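Local coordinates for protein (2Z,6E)-hedycaryol synthase (Kitasatospora setae, PDB 4MC3) that converts (2E,6E)-farnesyl diphosphate and water into (2Z,6E)-hedycaryol and diphosphate by a magnesium-dependent 1,11-cyclisation, at residues E278-A283 with R287-A292; L187-L192 with S199-G204; A164-D169 with Y234-V239. All blocks are in the same frame, centred on the assembly; numbering follows the deposited sequence.

Contact 1: residues E278-A283 with R287-A292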
# COMPACT_ATOMS: atom_id res chain seq x y z
N GLU A 278 11.41 -16.93 -13.79
CA GLU A 278 10.40 -16.51 -14.75
C GLU A 278 10.99 -15.46 -15.70
O GLU A 278 10.61 -15.42 -16.87
CB GLU A 278 9.16 -15.94 -14.03
CG GLU A 278 8.10 -15.27 -14.92
CD GLU A 278 7.42 -16.26 -15.89
OE1 GLU A 278 7.61 -17.48 -15.71
OE2 GLU A 278 6.66 -15.85 -16.81
N LEU A 279 11.86 -14.58 -15.20
CA LEU A 279 12.48 -13.57 -16.10
C LEU A 279 13.27 -14.27 -17.23
O LEU A 279 13.22 -13.85 -18.38
CB LEU A 279 13.36 -12.61 -15.29
CG LEU A 279 12.57 -11.70 -14.30
CD1 LEU A 279 13.54 -10.92 -13.44
CD2 LEU A 279 11.64 -10.75 -15.04
N ASP A 280 13.98 -15.36 -16.89
CA ASP A 280 14.69 -16.22 -17.88
C ASP A 280 13.76 -16.88 -18.92
O ASP A 280 14.07 -16.91 -20.11
CB ASP A 280 15.49 -17.25 -17.09
CG ASP A 280 16.66 -16.62 -16.33
OD1 ASP A 280 16.98 -15.44 -16.58
OD2 ASP A 280 17.28 -17.31 -15.50
N ARG A 281 12.63 -17.43 -18.49
CA ARG A 281 11.62 -17.99 -19.38
C ARG A 281 11.04 -17.00 -20.39
O ARG A 281 10.62 -17.40 -21.48
CB ARG A 281 10.47 -18.60 -18.56
CG ARG A 281 10.86 -19.86 -17.82
CD ARG A 281 9.65 -20.54 -17.23
NE ARG A 281 10.02 -21.38 -16.09
CZ ARG A 281 9.83 -21.06 -14.80
NH1 ARG A 281 10.22 -21.92 -13.86
NH2 ARG A 281 9.25 -19.91 -14.44
N GLN A 282 11.03 -15.71 -20.04
CA GLN A 282 10.45 -14.70 -20.92
C GLN A 282 11.45 -14.15 -21.94
O GLN A 282 11.05 -13.57 -22.95
CB GLN A 282 9.82 -13.55 -20.12
CG GLN A 282 8.54 -13.99 -19.42
CD GLN A 282 7.65 -12.85 -18.96
OE1 GLN A 282 7.59 -11.78 -19.57
NE2 GLN A 282 6.92 -13.09 -17.87
N ALA A 283 12.74 -14.34 -21.70
CA ALA A 283 13.79 -13.85 -22.59
C ALA A 283 13.69 -12.34 -22.81
O ALA A 283 13.69 -11.85 -23.91
CB ALA A 283 13.78 -14.59 -23.91
N ARG A 287 17.45 -4.48 -19.83
CA ARG A 287 16.90 -3.33 -19.10
C ARG A 287 15.65 -3.73 -18.32
O ARG A 287 15.43 -3.26 -17.19
CB ARG A 287 16.57 -2.26 -20.12
CG ARG A 287 16.05 -0.98 -19.54
CD ARG A 287 15.75 -0.11 -20.75
NE ARG A 287 16.19 1.21 -20.51
CZ ARG A 287 15.70 2.23 -21.18
NH1 ARG A 287 14.80 2.02 -22.18
NH2 ARG A 287 16.09 3.45 -20.84
N ALA A 288 14.79 -4.55 -18.94
CA ALA A 288 13.55 -4.98 -18.30
C ALA A 288 13.81 -5.93 -17.16
O ALA A 288 13.15 -5.86 -16.11
CB ALA A 288 12.57 -5.59 -19.30
N ARG A 289 14.78 -6.84 -17.35
CA ARG A 289 15.16 -7.75 -16.25
C ARG A 289 15.67 -6.98 -15.03
O ARG A 289 15.25 -7.25 -13.90
CB ARG A 289 16.23 -8.76 -16.69
CG ARG A 289 15.75 -9.63 -17.81
CD ARG A 289 16.96 -10.37 -18.37
NE ARG A 289 16.60 -11.36 -19.38
CZ ARG A 289 16.52 -12.68 -19.16
NH1 ARG A 289 16.77 -13.20 -17.95
NH2 ARG A 289 16.18 -13.48 -20.15
N GLU A 290 16.52 -5.99 -15.28
CA GLU A 290 17.07 -5.16 -14.22
C GLU A 290 15.96 -4.40 -13.48
O GLU A 290 15.96 -4.34 -12.24
CB GLU A 290 18.10 -4.18 -14.82
CG GLU A 290 18.76 -3.21 -13.84
CD GLU A 290 19.59 -2.14 -14.55
OE1 GLU A 290 20.16 -2.42 -15.64
OE2 GLU A 290 19.68 -1.01 -14.01
N ALA A 291 15.02 -3.82 -14.24
CA ALA A 291 13.90 -3.08 -13.66
C ALA A 291 13.05 -3.99 -12.78
O ALA A 291 12.65 -3.62 -11.67
CB ALA A 291 13.07 -2.44 -14.75
N ALA A 292 12.78 -5.20 -13.26
CA ALA A 292 12.00 -6.14 -12.48
C ALA A 292 12.71 -6.55 -11.18
O ALA A 292 12.06 -6.65 -10.11
CB ALA A 292 11.66 -7.35 -13.32
O HOH W 1 16.29 -16.26 -21.11

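Contact 2: residues L187-L192 with S199-G204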
# COMPACT_ATOMS: atom_id res chain seq x y z
N LEU A 187 3.51 2.86 -8.11
CA LEU A 187 4.20 4.12 -8.26
C LEU A 187 5.71 4.00 -8.27
O LEU A 187 6.40 4.89 -8.83
CB LEU A 187 3.72 5.14 -7.20
CG LEU A 187 2.27 5.67 -7.29
CD1 LEU A 187 1.77 6.33 -6.05
CD2 LEU A 187 2.15 6.63 -8.51
N ASP A 188 6.26 2.94 -7.69
CA ASP A 188 7.69 2.71 -7.74
C ASP A 188 8.19 2.53 -9.19
O ASP A 188 9.36 2.81 -9.48
CB ASP A 188 8.09 1.50 -6.92
CG ASP A 188 9.61 1.39 -6.66
OD1 ASP A 188 10.22 2.43 -6.34
OD2 ASP A 188 10.17 0.27 -6.83
N GLU A 189 7.31 2.15 -10.11
CA GLU A 189 7.74 1.95 -11.49
C GLU A 189 8.19 3.29 -12.12
O GLU A 189 8.97 3.28 -13.06
CB GLU A 189 6.67 1.31 -12.33
CG GLU A 189 6.29 -0.07 -11.89
CD GLU A 189 5.43 -0.82 -12.91
OE1 GLU A 189 5.78 -0.77 -14.13
OE2 GLU A 189 4.42 -1.45 -12.51
N LEU A 190 7.72 4.42 -11.60
CA LEU A 190 8.07 5.71 -12.14
C LEU A 190 9.58 5.99 -12.01
O LEU A 190 10.12 6.77 -12.79
CB LEU A 190 7.27 6.80 -11.48
CG LEU A 190 5.88 7.07 -12.05
CD1 LEU A 190 4.92 5.94 -12.04
CD2 LEU A 190 5.18 8.20 -11.35
N ARG A 191 10.25 5.35 -11.04
CA ARG A 191 11.68 5.61 -10.84
C ARG A 191 12.59 4.59 -11.52
O ARG A 191 13.82 4.77 -11.53
CB ARG A 191 12.04 5.75 -9.37
CG ARG A 191 11.86 4.55 -8.49
CD ARG A 191 13.07 3.65 -8.37
NE ARG A 191 12.71 2.43 -7.69
CZ ARG A 191 13.50 1.39 -7.52
NH1 ARG A 191 14.76 1.43 -7.97
NH2 ARG A 191 13.04 0.29 -6.97
N LEU A 192 12.02 3.55 -12.09
CA LEU A 192 12.78 2.51 -12.76
C LEU A 192 13.22 3.09 -14.16
O LEU A 192 12.64 4.03 -14.64
CB LEU A 192 11.92 1.27 -12.96
CG LEU A 192 11.40 0.59 -11.68
CD1 LEU A 192 10.48 -0.56 -12.04
CD2 LEU A 192 12.53 0.12 -10.79
N SER A 199 3.65 -8.57 -18.94
CA SER A 199 3.93 -9.97 -18.70
C SER A 199 4.78 -10.26 -17.47
O SER A 199 4.89 -11.41 -17.05
CB SER A 199 4.62 -10.57 -19.93
OG SER A 199 5.93 -10.06 -20.09
N VAL A 200 5.44 -9.23 -16.93
CA VAL A 200 6.20 -9.33 -15.68
C VAL A 200 5.35 -8.79 -14.51
O VAL A 200 5.32 -9.43 -13.44
CB VAL A 200 7.52 -8.53 -15.76
CG1 VAL A 200 8.24 -8.51 -14.41
CG2 VAL A 200 8.40 -9.15 -16.83
N ARG A 201 4.66 -7.68 -14.72
CA ARG A 201 3.87 -7.04 -13.65
C ARG A 201 2.83 -7.99 -13.06
O ARG A 201 2.58 -7.98 -11.86
CB ARG A 201 3.14 -5.80 -14.16
CG ARG A 201 2.52 -4.97 -13.05
CD ARG A 201 1.82 -3.72 -13.56
NE ARG A 201 2.71 -2.76 -14.20
CZ ARG A 201 2.79 -2.49 -15.50
NH1 ARG A 201 2.02 -3.10 -16.41
NH2 ARG A 201 3.66 -1.59 -15.91
N THR A 202 2.28 -8.87 -13.90
CA THR A 202 1.17 -9.73 -13.53
C THR A 202 1.55 -11.22 -13.69
O THR A 202 0.67 -12.11 -13.72
CB THR A 202 -0.08 -9.43 -14.38
OG1 THR A 202 0.18 -9.73 -15.75
CG2 THR A 202 -0.51 -7.97 -14.28
N CYS A 203 2.85 -11.53 -13.77
CA CYS A 203 3.30 -12.92 -13.77
C CYS A 203 3.05 -13.58 -12.39
O CYS A 203 2.84 -12.85 -11.37
CB CYS A 203 4.76 -13.03 -14.20
SG CYS A 203 6.06 -12.66 -13.02
N GLY A 204 3.09 -14.91 -12.35
CA GLY A 204 2.79 -15.65 -11.13
C GLY A 204 3.68 -15.28 -9.97
O GLY A 204 3.17 -14.97 -8.87

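Contact 3: residues A164-D169 with Y234-V239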
# COMPACT_ATOMS: atom_id res chain seq x y z
N ALA A 164 -22.59 -12.51 11.90
CA ALA A 164 -21.57 -13.57 11.96
C ALA A 164 -20.13 -13.03 12.06
O ALA A 164 -19.84 -11.91 11.63
CB ALA A 164 -21.68 -14.50 10.75
N GLY A 165 -19.25 -13.84 12.64
CA GLY A 165 -17.83 -13.50 12.71
C GLY A 165 -17.23 -13.34 11.33
O GLY A 165 -17.76 -13.84 10.33
N LEU A 166 -16.12 -12.64 11.27
CA LEU A 166 -15.44 -12.40 10.02
C LEU A 166 -14.60 -13.63 9.68
O LEU A 166 -14.09 -14.34 10.59
CB LEU A 166 -14.53 -11.19 10.15
CG LEU A 166 -15.22 -9.84 10.40
CD1 LEU A 166 -14.21 -8.74 10.75
CD2 LEU A 166 -16.00 -9.45 9.15
N ARG A 167 -14.50 -13.93 8.40
CA ARG A 167 -13.67 -15.01 7.93
C ARG A 167 -12.27 -14.46 7.73
O ARG A 167 -12.09 -13.45 7.03
CB ARG A 167 -14.18 -15.60 6.61
CG ARG A 167 -15.52 -16.33 6.67
CD ARG A 167 -15.88 -16.87 5.27
NE ARG A 167 -14.84 -17.74 4.68
CZ ARG A 167 -14.82 -19.08 4.77
NH1 ARG A 167 -15.78 -19.72 5.43
NH2 ARG A 167 -13.84 -19.79 4.21
N LEU A 168 -11.26 -15.17 8.21
CA LEU A 168 -9.87 -14.70 8.04
C LEU A 168 -9.44 -14.70 6.60
O LEU A 168 -8.74 -13.77 6.17
CB LEU A 168 -8.92 -15.57 8.86
CG LEU A 168 -7.45 -15.14 8.86
CD1 LEU A 168 -7.30 -13.78 9.57
CD2 LEU A 168 -6.55 -16.20 9.52
N ASP A 169 -9.80 -15.72 5.84
CA ASP A 169 -9.35 -15.81 4.46
C ASP A 169 -9.91 -14.64 3.62
O ASP A 169 -9.14 -13.98 2.89
CB ASP A 169 -9.61 -17.17 3.79
CG ASP A 169 -11.05 -17.64 3.85
OD1 ASP A 169 -11.96 -16.97 4.36
OD2 ASP A 169 -11.28 -18.75 3.35
N TYR A 234 -13.18 -1.38 16.21
CA TYR A 234 -12.75 -1.86 14.89
C TYR A 234 -12.44 -3.37 14.92
O TYR A 234 -11.54 -3.84 15.62
CB TYR A 234 -11.54 -1.07 14.40
CG TYR A 234 -11.21 -1.23 12.93
CD1 TYR A 234 -12.08 -0.76 11.94
CD2 TYR A 234 -10.00 -1.81 12.53
CE1 TYR A 234 -11.77 -0.89 10.59
CE2 TYR A 234 -9.68 -1.93 11.18
CZ TYR A 234 -10.57 -1.47 10.21
OH TYR A 234 -10.23 -1.60 8.87
N GLN A 235 -13.19 -4.10 14.11
CA GLN A 235 -13.23 -5.55 14.16
C GLN A 235 -12.23 -6.15 13.14
O GLN A 235 -11.89 -7.34 13.22
CB GLN A 235 -14.67 -5.99 13.83
CG GLN A 235 -15.17 -7.24 14.54
CD GLN A 235 -15.12 -7.15 16.06
OE1 GLN A 235 -15.12 -6.06 16.64
NE2 GLN A 235 -15.09 -8.31 16.72
N HIS A 236 -11.78 -5.31 12.20
CA HIS A 236 -11.15 -5.78 10.96
C HIS A 236 -9.66 -5.81 11.18
O HIS A 236 -8.90 -4.94 10.71
CB HIS A 236 -11.55 -4.94 9.73
CG HIS A 236 -12.99 -5.08 9.38
ND1 HIS A 236 -13.98 -4.36 10.01
CD2 HIS A 236 -13.62 -5.90 8.50
CE1 HIS A 236 -15.15 -4.71 9.51
NE2 HIS A 236 -14.96 -5.64 8.59
N ASN A 237 -9.24 -6.89 11.84
CA ASN A 237 -7.88 -7.05 12.36
C ASN A 237 -7.72 -8.54 12.53
O ASN A 237 -8.55 -9.20 13.15
CB ASN A 237 -7.73 -6.30 13.67
CG ASN A 237 -6.34 -6.35 14.24
OD1 ASN A 237 -5.81 -7.40 14.57
ND2 ASN A 237 -5.73 -5.16 14.41
N ALA A 238 -6.63 -9.07 12.02
CA ALA A 238 -6.43 -10.51 12.03
C ALA A 238 -6.36 -11.04 13.46
O ALA A 238 -6.77 -12.16 13.73
CB ALA A 238 -5.15 -10.87 11.28
N VAL A 239 -5.78 -10.28 14.37
CA VAL A 239 -5.69 -10.71 15.76
C VAL A 239 -7.07 -10.95 16.34
O VAL A 239 -7.39 -12.01 16.89
CB VAL A 239 -4.92 -9.72 16.62
CG1 VAL A 239 -4.92 -10.20 18.07
CG2 VAL A 239 -3.50 -9.55 16.13

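Contact 1: residues E278-A283 with R287-A292
Arg289 NH1 donates to Asp280 OD1 over 2.6 Å, a salt bridge between the end of helix 250-282 and the beginning of helix 286-309. OD1 lies in the guanidinium plane, but the bond is bent, with an N-H...O angle of 142°, and NH1 meets the oxygen nearly in line with its C-O bond. The two side chains cross at about a right angle, with their planes 36° apart, and the salt bridge uses one oxygen and one nitrogen.

Arginine suits this place because it is long and donates from every nitrogen. Its CG stands anti to the carbonyl carbon, and the chain then runs extended to NE, carrying the charged end across to the other helix. There NH2 gives a hydrogen bond to a water 2.9 Å away, which in turn donates to Asp280 O, while NE bonds Leu284 O in the connecting turn. Three nitrogens held in this way fix the rotation of the group. Leu279 O lies over one face, 3.3 Å above the plane and toward the rim, where the angle is too poor for a hydrogen bond from the guanidinium, though the carbonyl may interact electrostatically with the cation. A methionine in place of Arg289 is likely to deprive Asp280 of its charged mate and Leu284 O of a donor. Ala283, just past the end of helix 250-282, has a positive phi, unusual for a residue other than glycine, and its CA lies 3.4 Å from Arg289 NH2.

Further inside, Leu279 spreads both methyls against a small residue: CD2 is 3.8 Å from Ala292 CB and CD1 is 4.0 Å from the same carbon. The alanine's short side chain suits this close approach, and Val200 of helix 198-201 covers Leu279. The short segments run at 162° with axes 10.8 Å apart: an antiparallel helical hairpin, here joining the last two helices of the all-helical class I terpene synthase fold.

Contact 2: residues L187-L192 with S199-G204
The carboxylate of Glu189 and the guanidinium of Arg201 lie edge to edge and nearly coplanar, their planes 16° apart. Each carboxylate oxygen faces one nitrogen on the NE side of the arginine. Arg201 NE donates to Glu189 OE2 over 2.7 Å with an almost straight bond (178°), and Arg201 NH2 donates to Glu189 OE1 over 2.9 Å. Both oxygens use their syn lone pairs, so this is a two-pronged, side-on salt bridge in which neither flat group can turn without straining a bond.

The arginine chain leaves the backbone with CG anti to N and then bends at chi3 (-64°), which presents the NE edge instead of the tip of the guanidinium. Glutamate suits the other side: its chain, extended beyond CG, spans the distance between backbones whose nearest CA atoms, those of Glu189 and Arg201, are 10.0 Å apart. Both residues are buried. Trp138 of helix 136-160 touches each of them, and Tyr295 of helix 286-309 packs on Glu189. OE1 also accepts from Leu196 N, so the carboxylate holds the intervening loop as well. Pairing the two opposite charges probably makes their burial affordable.

A second side-on pair, less flat, stiffens the first segment: Arg191 NE donates to Asp188 OD1 over 2.8 Å, approaching from above the carboxylate plane, and its NH2 to OD2 of the same aspartate, which uses its syn lone pair. Leu192 CD2 rests over the centre of the Arg191 guanidinium, 3.6 Å above its plane, while NH1 reaches Asp294 in another salt bridge. A buried Glu-Arg pair thus bridges a helix-loop-helix connection, tying the 3-10 turn that follows helix 181-188 to the short helix 198-201, within the metal-binding terpene synthase domain but away from its catalytic motifs.

Contact 3: residues A164-D169 with Y234-V239
Leu166 and His236 both carry CG anti to the carbonyl carbon (chi1 -64° and -66°), and their side chains meet at about a right angle, with the leucine's CD1 over the face of the imidazole. The result is a CH-pi contact between two loops that each lead into a helix, 168-178 and 238-246, of the class I terpene synthase fold. CD1 sits 3.9 Å from the ring centroid and 3.7 Å from His236 CD2. A branched apolar residue suits this place: CD1 covers the ring while Leu166 CD2 comes within 4.0 Å of His236 NE2. His236 is the centre of an inverse gamma turn, closed by a weak bond from Asn237 N to Gln235 O. Its NE2 is buried with no polar partner, while Leu159 and Tyr171 also pack on its side chain. The His236 side chain lies about 7 Å from that of Arg175, a probable substrate-binding residue.

Farther along, Leu168 CD1 touches Ala238 CB at 4.0 Å, where alanine's single methyl lets the leucine's branch come close to the backbone. Ala238 N is taken by Asp222 OD2. Asn237 suits the N-cap position because its short amide can turn back to the helix: OD1 accepts from Val239 N over 2.9 Å.

Contacts 1 and 2 are neighbours, their centres 11 Å apart. Val200, in the second segment of contact 2, packs its CG1 3.8 Å from Ala292 CB of contact 1, and Glu278 of contact 1 lies against Cys203. Contact 3 is remote, centred 31 Å from contact 2 and 38 Å from contact 1, and it lies across the chain's centre from contact 2. In sequence it encloses contact 2, since 187-204 falls inside the loop between 164-169 and 234-239. Contact 3 approaches the active site, with the His236 side chain about 12 Å from the bound nerolidol; contacts 1 and 2 join helix ends away from the annotated sites.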